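Local coordinates for monosaccharide ABC transporter substrate-binding protein, CUT2 family (Bradyrhizobium sp., PDB 4YHS) that probably captures a sugar or related solute in the periplasm and delivers it to an ABC importer of the CUT2 family, at residues A24-Y29 / G303-D308; G75-V80 / M91-A96. One frame throughout, in Å; residues are numbered along the deposited sequence.

Both contacts are largely buried and lie in the same lobe, their centres about 15 Å apart, and along the chain contact 2 is nested inside the loop that contact 1 closes. Contact 1 ties the loop ahead of strand 29-35 to helix 299-314; contact 2 seats helix 71-87 on strand 90-95 within one beta-alpha-beta unit. The two helices pack together, Val307 CG2 resting 3.6 Å from Val80 CG1, so the two contacts adjoin through these helices. Their chemistry differs: in contact 1 the indole of the loop stacks on a guanidinium from the helix, both bound to one carboxylate, whereas contact 2 joins aliphatic side chains and a methionine (selenomethionine in the crystal), with one buried aspartate among them.

Contact 1: residues A24-Y29 / G303-D308; sequences AEWYPY and GRIAVD
Trp26 and Arg304 carry this contact by stacking. The guanidinium lies nearly flat on the indole, centres 4.1 Å apart and planes inclined by 21°, a cation-pi arrangement in which NH1 comes within 3.4 Å of Trp26 CD1. With the arginine chain extended from CG to NE and sliding past the indole in the opposite direction, its methylene CD lies over the five-membered ring as a CH-pi contact. Tyr27 CB occupies the opposite indole face, leaving the ring sandwiched. A chi1 of 67° swings the indole between the backbone N and the carbonyl carbon of Trp26, aiming it at the helix.

Apolar packing is slighter: Ile305 CG1 approaches Trp26 CH2 obliquely at 4.3 Å, where a branched aliphatic chain suits the hydrocarbon end of the indole.

The polar ends share a partner on a different helix. Glu83 OE1 forms a salt bridge with Arg304 NH1 and accepts a hydrogen bond from Trp26 NE1, fixing both flat groups; its negative charge probably offsets the positive charge of Arg304. Trp26 also touches Pro51. Together these interactions anchor the N-terminal loop on helix 299-314 of one alpha/beta lobe of a periplasmic binding protein fold.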
ATOM      1  N   ALA A  24       4.831 -21.677   9.208  1.00 47.00           N
ATOM      2  CA  ALA A  24       3.518 -21.043   9.112  1.00 45.25           C
ATOM      3  C   ALA A  24       3.227 -20.437   7.731  1.00 37.66           C
ATOM      4  O   ALA A  24       4.080 -19.811   7.124  1.00 31.59           O
ATOM      5  CB  ALA A  24       3.393 -19.966  10.175  1.00 56.93           C
ATOM      6  N   GLU A  25       2.005 -20.638   7.259  1.00 25.80           N
ATOM      7  CA  GLU A  25       1.515 -19.981   6.056  1.00 25.87           C
ATOM      8  C   GLU A  25       1.197 -18.541   6.380  1.00 21.58           C
ATOM      9  O   GLU A  25       1.163 -18.146   7.545  1.00 23.77           O
ATOM     10  CB  GLU A  25       0.266 -20.683   5.530  1.00 31.64           C
ATOM     11  CG  GLU A  25       0.481 -22.164   5.186  1.00 49.94           C
ATOM     12  CD  GLU A  25       1.023 -22.360   3.782  1.00 54.30           C
ATOM     13  OE1 GLU A  25       1.698 -21.439   3.272  1.00 52.00           O
ATOM     14  OE2 GLU A  25       0.757 -23.425   3.182  1.00 60.95           O
ATOM     15  N   TRP A  26       0.955 -17.752   5.344  1.00 17.59           N
ATOM     16  CA  TRP A  26       0.692 -16.350   5.500  1.00 13.66           C
ATOM     17  C   TRP A  26      -0.700 -16.114   6.072  1.00 16.48           C
ATOM     18  O   TRP A  26      -0.946 -15.083   6.715  1.00 17.11           O
ATOM     19  CB  TRP A  26       0.848 -15.628   4.171  1.00 19.51           C
ATOM     20  CG  TRP A  26      -0.175 -15.977   3.109  1.00 15.67           C
ATOM     21  CD1 TRP A  26      -0.055 -16.924   2.124  1.00 15.63           C
ATOM     22  CD2 TRP A  26      -1.449 -15.354   2.906  1.00 13.74           C
ATOM     23  NE1 TRP A  26      -1.179 -16.943   1.340  1.00 17.11           N
ATOM     24  CE2 TRP A  26      -2.052 -15.991   1.793  1.00 16.18           C
ATOM     25  CE3 TRP A  26      -2.159 -14.333   3.565  1.00 16.34           C
ATOM     26  CZ2 TRP A  26      -3.304 -15.616   1.302  1.00 21.55           C
ATOM     27  CZ3 TRP A  26      -3.412 -13.989   3.094  1.00 18.32           C
ATOM     28  CH2 TRP A  26      -3.970 -14.628   1.963  1.00 22.06           C
ATOM     29  N   TYR A  27      -1.592 -17.076   5.835  1.00 17.88           N
ATOM     30  CA  TYR A  27      -2.967 -17.000   6.271  1.00 14.85           C
ATOM     31  C   TYR A  27      -3.203 -17.814   7.567  1.00 17.04           C
ATOM     32  O   TYR A  27      -2.405 -18.687   7.893  1.00 20.25           O
ATOM     33  CB  TYR A  27      -3.876 -17.509   5.158  1.00 15.07           C
ATOM     34  CG  TYR A  27      -3.589 -18.918   4.722  1.00 24.01           C
ATOM     35  CD1 TYR A  27      -2.672 -19.170   3.724  1.00 21.40           C
ATOM     36  CD2 TYR A  27      -4.248 -20.006   5.309  1.00 20.59           C
ATOM     37  CE1 TYR A  27      -2.404 -20.459   3.303  1.00 24.73           C
ATOM     38  CE2 TYR A  27      -3.999 -21.298   4.900  1.00 27.29           C
ATOM     39  CZ  TYR A  27      -3.073 -21.524   3.889  1.00 33.32           C
ATOM     40  OH  TYR A  27      -2.811 -22.810   3.455  1.00 36.89           O
ATOM     41  N   PRO A  28      -4.308 -17.548   8.293  1.00 21.29           N
ATOM     42  CA  PRO A  28      -5.276 -16.474   8.035  1.00 23.27           C
ATOM     43  C   PRO A  28      -4.686 -15.109   8.320  1.00 21.54           C
ATOM     44  O   PRO A  28      -3.765 -15.004   9.140  1.00 19.51           O
ATOM     45  CB  PRO A  28      -6.431 -16.803   9.002  1.00 29.04           C
ATOM     46  CG  PRO A  28      -5.808 -17.666  10.062  1.00 30.88           C
ATOM     47  CD  PRO A  28      -4.791 -18.465   9.345  1.00 24.34           C
ATOM     48  N   TYR A  29      -5.178 -14.080   7.637  1.00 19.70           N
ATOM     49  CA  TYR A  29      -4.577 -12.757   7.745  1.00 19.39           C
ATOM     50  C   TYR A  29      -5.642 -11.752   8.143  1.00 18.79           C
ATOM     51  O   TYR A  29      -6.751 -11.773   7.616  1.00 18.19           O
ATOM     52  CB  TYR A  29      -3.919 -12.365   6.418  1.00 21.53           C
ATOM     53  CG  TYR A  29      -2.771 -11.367   6.541  1.00 13.93           C
ATOM     54  CD1 TYR A  29      -1.493 -11.795   6.836  1.00 15.24           C
ATOM     55  CD2 TYR A  29      -2.963 -10.001   6.350  1.00 15.38           C
ATOM     56  CE1 TYR A  29      -0.448 -10.926   6.975  1.00 19.18           C
ATOM     57  CE2 TYR A  29      -1.885  -9.109   6.463  1.00 18.83           C
ATOM     58  CZ  TYR A  29      -0.627  -9.596   6.786  1.00 14.67           C
ATOM     59  OH  TYR A  29       0.471  -8.774   6.945  1.00 15.55           O
ATOM     60  N   GLY A 303      -1.460  -8.574  -3.242  1.00 13.63           N
ATOM     61  CA  GLY A 303      -1.201  -9.426  -4.387  1.00 15.49           C
ATOM     62  C   GLY A 303      -1.746 -10.840  -4.224  1.00 12.14           C
ATOM     63  O   GLY A 303      -2.451 -11.345  -5.114  1.00 11.88           O
ATOM     64  N   ARG A 304      -1.430 -11.489  -3.112  1.00 11.87           N
ATOM     65  CA  ARG A 304      -1.973 -12.838  -2.848  1.00 11.48           C
ATOM     66  C   ARG A 304      -3.518 -12.902  -2.871  1.00 14.80           C
ATOM     67  O   ARG A 304      -4.077 -13.832  -3.424  1.00 14.68           O
ATOM     68  CB  ARG A 304      -1.505 -13.363  -1.482  1.00 15.11           C
ATOM     69  CG  ARG A 304       0.001 -13.499  -1.273  1.00 15.91           C
ATOM     70  CD  ARG A 304       0.271 -14.274   0.007  1.00 15.53           C
ATOM     71  NE  ARG A 304       1.711 -14.514   0.282  1.00 16.55           N
ATOM     72  CZ  ARG A 304       2.367 -15.617  -0.079  1.00 14.96           C
ATOM     73  NH1 ARG A 304       1.742 -16.582  -0.766  1.00 18.57           N
ATOM     74  NH2 ARG A 304       3.656 -15.787   0.259  1.00 18.44           N
ATOM     75  N   ILE A 305      -4.184 -11.946  -2.215  1.00 11.58           N
ATOM     76  CA  ILE A 305      -5.637 -11.928  -2.155  1.00 13.86           C
ATOM     77  C   ILE A 305      -6.249 -11.799  -3.547  1.00 15.25           C
ATOM     78  O   ILE A 305      -7.236 -12.462  -3.840  1.00 13.50           O
ATOM     79  CB  ILE A 305      -6.151 -10.789  -1.233  1.00 12.82           C
ATOM     80  CG1 ILE A 305      -5.923 -11.216   0.225  1.00 18.96           C
ATOM     81  CG2 ILE A 305      -7.665 -10.510  -1.456  1.00 13.65           C
ATOM     82  CD1 ILE A 305      -6.147 -10.157   1.225  1.00 15.59           C
ATOM     83  N   ALA A 306      -5.668 -10.960  -4.405  1.00 14.65           N
ATOM     84  CA  ALA A 306      -6.166 -10.815  -5.779  1.00 13.51           C
ATOM     85  C   ALA A 306      -6.162 -12.148  -6.528  1.00 15.57           C
ATOM     86  O   ALA A 306      -7.099 -12.473  -7.242  1.00 14.97           O
ATOM     87  CB  ALA A 306      -5.319  -9.809  -6.544  1.00 15.24           C
ATOM     88  N   VAL A 307      -5.091 -12.913  -6.366  1.00 13.26           N
ATOM     89  CA  VAL A 307      -5.007 -14.213  -7.001  1.00 14.02           C
ATOM     90  C   VAL A 307      -6.064 -15.145  -6.421  1.00 21.69           C
ATOM     91  O   VAL A 307      -6.793 -15.808  -7.178  1.00 17.66           O
ATOM     92  CB  VAL A 307      -3.610 -14.841  -6.839  1.00 16.69           C
ATOM     93  CG1 VAL A 307      -3.583 -16.322  -7.301  1.00 19.66           C
ATOM     94  CG2 VAL A 307      -2.587 -14.031  -7.615  1.00 17.11           C
ATOM     95  N   ASP A 308      -6.161 -15.202  -5.092  1.00 17.94           N
ATOM     96  CA  ASP A 308      -7.173 -16.051  -4.457  1.00 18.05           C
ATOM     97  C   ASP A 308      -8.591 -15.688  -4.887  1.00 20.06           C
ATOM     98  O   ASP A 308      -9.406 -16.560  -5.210  1.00 19.90           O
ATOM     99  CB  ASP A 308      -7.086 -15.971  -2.933  1.00 15.85           C
ATOM    100  CG  ASP A 308      -8.018 -16.972  -2.251  1.00 21.39           C
ATOM    101  OD1 ASP A 308      -7.885 -18.175  -2.531  1.00 19.81           O
ATOM    102  OD2 ASP A 308      -8.890 -16.571  -1.445  1.00 18.45           O
TER

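Contact 2: residues G75-V80 / M91-A96; sequences GVDYGV and MNLVEA
The beta-alpha-beta unit formed by strand 60-65, helix 71-87 and strand 90-95 is the setting of this contact, in which the helix rests against the second of its two parallel strands. Such units build the alpha/beta lobes of periplasmic binding proteins. Val80 meets selenomethionine Met91, and Asp77 meets Leu93: helix residues three apart face alternate residues of the strand, as expected when a helix turn and a strand repeat both present one side to the interface. No hydrogen bond crosses between 75-80 and 91-96, so side-chain packing makes the contact.

Leu93 sends CD1 to 3.4 Å from Asp77 OD1, the two side chains meeting at a slant. The acid in this apolar setting has a polar partner: its other oxygen, OD2, accepts a hydrogen bond from the backbone N of Val352, near the C-terminus. The carboxylate thus pins the chain end to the helix, and Phe349 packs against the same side chain. Leu93 belongs to the apolar layer, touching Val63 on the neighbouring strand as well as Met68 and Phe353, while its backbone pairs with Phe353.

Val80 is a compact, branched residue suited to the close helix-sheet interface; besides meeting Met91 it touches Val63 of strand 60-65. Met91 supplies a long, flexible chain that can reach from the strand to the helix. Its first two torsions are extended, carrying the selenium toward the helix, and the bend at chi3 (83°) turns the terminal methyl aside. The Val80 and Met91 side chains cross at about a right angle, with Val80 CG1 lying 3.5 Å from Met91 SE.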
ATOM      1  N   GLY A  75       7.165  -6.062  -4.276  1.00 12.12           N
ATOM      2  CA  GLY A  75       6.400  -6.751  -3.248  1.00 11.41           C
ATOM      3  C   GLY A  75       5.071  -7.314  -3.736  1.00 11.88           C
ATOM      4  O   GLY A  75       4.709  -8.460  -3.442  1.00 12.37           O
ATOM      5  N   VAL A  76       4.330  -6.525  -4.514  1.00 13.65           N
ATOM      6  CA  VAL A  76       3.094  -7.034  -5.072  1.00 13.03           C
ATOM      7  C   VAL A  76       3.389  -8.231  -6.008  1.00 12.78           C
ATOM      8  O   VAL A  76       2.665  -9.235  -5.977  1.00 14.81           O
ATOM      9  CB  VAL A  76       2.324  -5.952  -5.841  1.00 12.12           C
ATOM     10  CG1 VAL A  76       0.987  -6.483  -6.243  1.00 15.31           C
ATOM     11  CG2 VAL A  76       2.166  -4.705  -5.008  1.00 10.79           C
ATOM     12  N   ASP A  77       4.445  -8.117  -6.819  1.00 14.53           N
ATOM     13  CA  ASP A  77       4.876  -9.196  -7.724  1.00 11.94           C
ATOM     14  C   ASP A  77       5.123 -10.491  -6.938  1.00 13.93           C
ATOM     15  O   ASP A  77       4.694 -11.575  -7.326  1.00 14.29           O
ATOM     16  CB  ASP A  77       6.136  -8.794  -8.480  1.00 15.82           C
ATOM     17  CG  ASP A  77       6.650  -9.892  -9.384  1.00 20.32           C
ATOM     18  OD1 ASP A  77       5.923 -10.309 -10.313  1.00 19.56           O
ATOM     19  OD2 ASP A  77       7.784 -10.315  -9.181  1.00 18.46           O
ATOM     20  N   TYR A  78       5.877 -10.364  -5.860  1.00 14.59           N
ATOM     21  CA  TYR A  78       6.197 -11.502  -5.010  1.00 12.08           C
ATOM     22  C   TYR A  78       4.928 -12.202  -4.520  1.00 14.49           C
ATOM     23  O   TYR A  78       4.838 -13.411  -4.587  1.00 14.02           O
ATOM     24  CB  TYR A  78       7.055 -11.032  -3.824  1.00 15.91           C
ATOM     25  CG  TYR A  78       7.373 -12.112  -2.823  1.00 16.31           C
ATOM     26  CD1 TYR A  78       8.412 -13.024  -3.051  1.00 14.65           C
ATOM     27  CD2 TYR A  78       6.664 -12.209  -1.637  1.00 21.49           C
ATOM     28  CE1 TYR A  78       8.699 -14.014  -2.135  1.00 20.41           C
ATOM     29  CE2 TYR A  78       6.956 -13.183  -0.708  1.00 16.76           C
ATOM     30  CZ  TYR A  78       7.963 -14.093  -0.964  1.00 19.07           C
ATOM     31  OH  TYR A  78       8.274 -15.078  -0.039  1.00 23.47           O
ATOM     32  N   GLY A  79       3.943 -11.433  -4.060  1.00 12.98           N
ATOM     33  CA  GLY A  79       2.684 -11.971  -3.572  1.00 15.51           C
ATOM     34  C   GLY A  79       1.934 -12.698  -4.668  1.00 16.42           C
ATOM     35  O   GLY A  79       1.477 -13.814  -4.476  1.00 13.58           O
ATOM     36  N   VAL A  80       1.806 -12.058  -5.821  1.00 14.36           N
ATOM     37  CA  VAL A  80       1.067 -12.692  -6.925  1.00 13.01           C
ATOM     38  C   VAL A  80       1.769 -13.975  -7.372  1.00 14.71           C
ATOM     39  O   VAL A  80       1.089 -14.989  -7.603  1.00 16.37           O
ATOM     40  CB  VAL A  80       0.879 -11.714  -8.116  1.00 16.46           C
ATOM     41  CG1 VAL A  80       0.192 -12.410  -9.265  1.00 20.79           C
ATOM     42  CG2 VAL A  80       0.017 -10.545  -7.693  1.00 21.55           C
HETATM   43  N   MSE A  91       0.439 -17.901 -13.771  1.00 27.37           N
HETATM   44  CA  MSE A  91       0.451 -16.453 -13.874  1.00 24.26           C
HETATM   45  C   MSE A  91       1.245 -16.045 -15.105  1.00 26.72           C
HETATM   46  O   MSE A  91       2.276 -16.632 -15.395  1.00 24.36           O
HETATM   47  CB  MSE A  91       1.071 -15.826 -12.614  1.00 20.16           C
HETATM   48  CG  MSE A  91       1.587 -14.380 -12.835  1.00 36.23           C
HETATM   49 SE   MSE A  91       2.661 -13.775 -11.382  1.00 47.98          SE
HETATM   50  CE  MSE A  91       4.304 -14.618 -12.016  1.00 29.74           C
ATOM     51  N   ASN A  92       0.747 -15.050 -15.830  1.00 21.09           N
ATOM     52  CA  ASN A  92       1.493 -14.418 -16.923  1.00 23.19           C
ATOM     53  C   ASN A  92       1.469 -12.933 -16.588  1.00 17.78           C
ATOM     54  O   ASN A  92       0.420 -12.297 -16.692  1.00 20.02           O
ATOM     55  CB  ASN A  92       0.851 -14.739 -18.288  1.00 32.49           C
ATOM     56  CG  ASN A  92       1.111 -13.677 -19.338  1.00 51.85           C
ATOM     57  OD1 ASN A  92       2.247 -13.244 -19.544  1.00 54.18           O
ATOM     58  ND2 ASN A  92       0.048 -13.258 -20.025  1.00 63.18           N
ATOM     59  N   LEU A  93       2.590 -12.394 -16.095  1.00 21.47           N
ATOM     60  CA  LEU A  93       2.598 -11.004 -15.645  1.00 15.98           C
ATOM     61  C   LEU A  93       3.302 -10.135 -16.670  1.00 18.35           C
ATOM     62  O   LEU A  93       4.346 -10.530 -17.201  1.00 19.91           O
ATOM     63  CB  LEU A  93       3.285 -10.855 -14.291  1.00 15.79           C
ATOM     64  CG  LEU A  93       3.210  -9.468 -13.621  1.00 19.33           C
ATOM     65  CD1 LEU A  93       3.157  -9.620 -12.114  1.00 21.69           C
ATOM     66  CD2 LEU A  93       4.411  -8.581 -14.012  1.00 18.74           C
ATOM     67  N   VAL A  94       2.675  -9.000 -16.979  1.00 21.04           N
ATOM     68  CA  VAL A  94       3.206  -7.983 -17.871  1.00 24.31           C
ATOM     69  C   VAL A  94       3.209  -6.638 -17.120  1.00 20.79           C
ATOM     70  O   VAL A  94       2.405  -6.426 -16.202  1.00 18.84           O
ATOM     71  CB  VAL A  94       2.383  -7.904 -19.190  1.00 24.31           C
ATOM     72  CG1 VAL A  94       2.518  -9.234 -19.943  1.00 22.96           C
ATOM     73  CG2 VAL A  94       0.913  -7.586 -18.914  1.00 23.62           C
ATOM     74  N   GLU A  95       4.163  -5.760 -17.444  1.00 21.63           N
ATOM     75  CA  GLU A  95       4.236  -4.434 -16.805  1.00 19.37           C
ATOM     76  C   GLU A  95       4.504  -3.357 -17.868  1.00 21.14           C
ATOM     77  O   GLU A  95       5.277  -3.574 -18.819  1.00 18.56           O
ATOM     78  CB  GLU A  95       5.298  -4.418 -15.711  1.00 21.02           C
ATOM     79  CG  GLU A  95       6.686  -4.735 -16.193  1.00 23.71           C
ATOM     80  CD  GLU A  95       7.447  -3.533 -16.652  1.00 25.61           C
ATOM     81  OE1 GLU A  95       8.468  -3.768 -17.302  1.00 28.74           O
ATOM     82  OE2 GLU A  95       7.047  -2.361 -16.364  1.00 22.93           O
ATOM     83  N   ALA A  96       3.861  -2.198 -17.698  1.00 16.24           N
ATOM     84  CA  ALA A  96       3.769  -1.225 -18.789  1.00 15.49           C
ATOM     85  C   ALA A  96       4.932  -0.247 -18.822  1.00 20.28           C
ATOM     86  O   ALA A  96       5.047   0.534 -19.759  1.00 23.65           O
ATOM     87  CB  ALA A  96       2.473  -0.460 -18.709  1.00 21.64           C
TER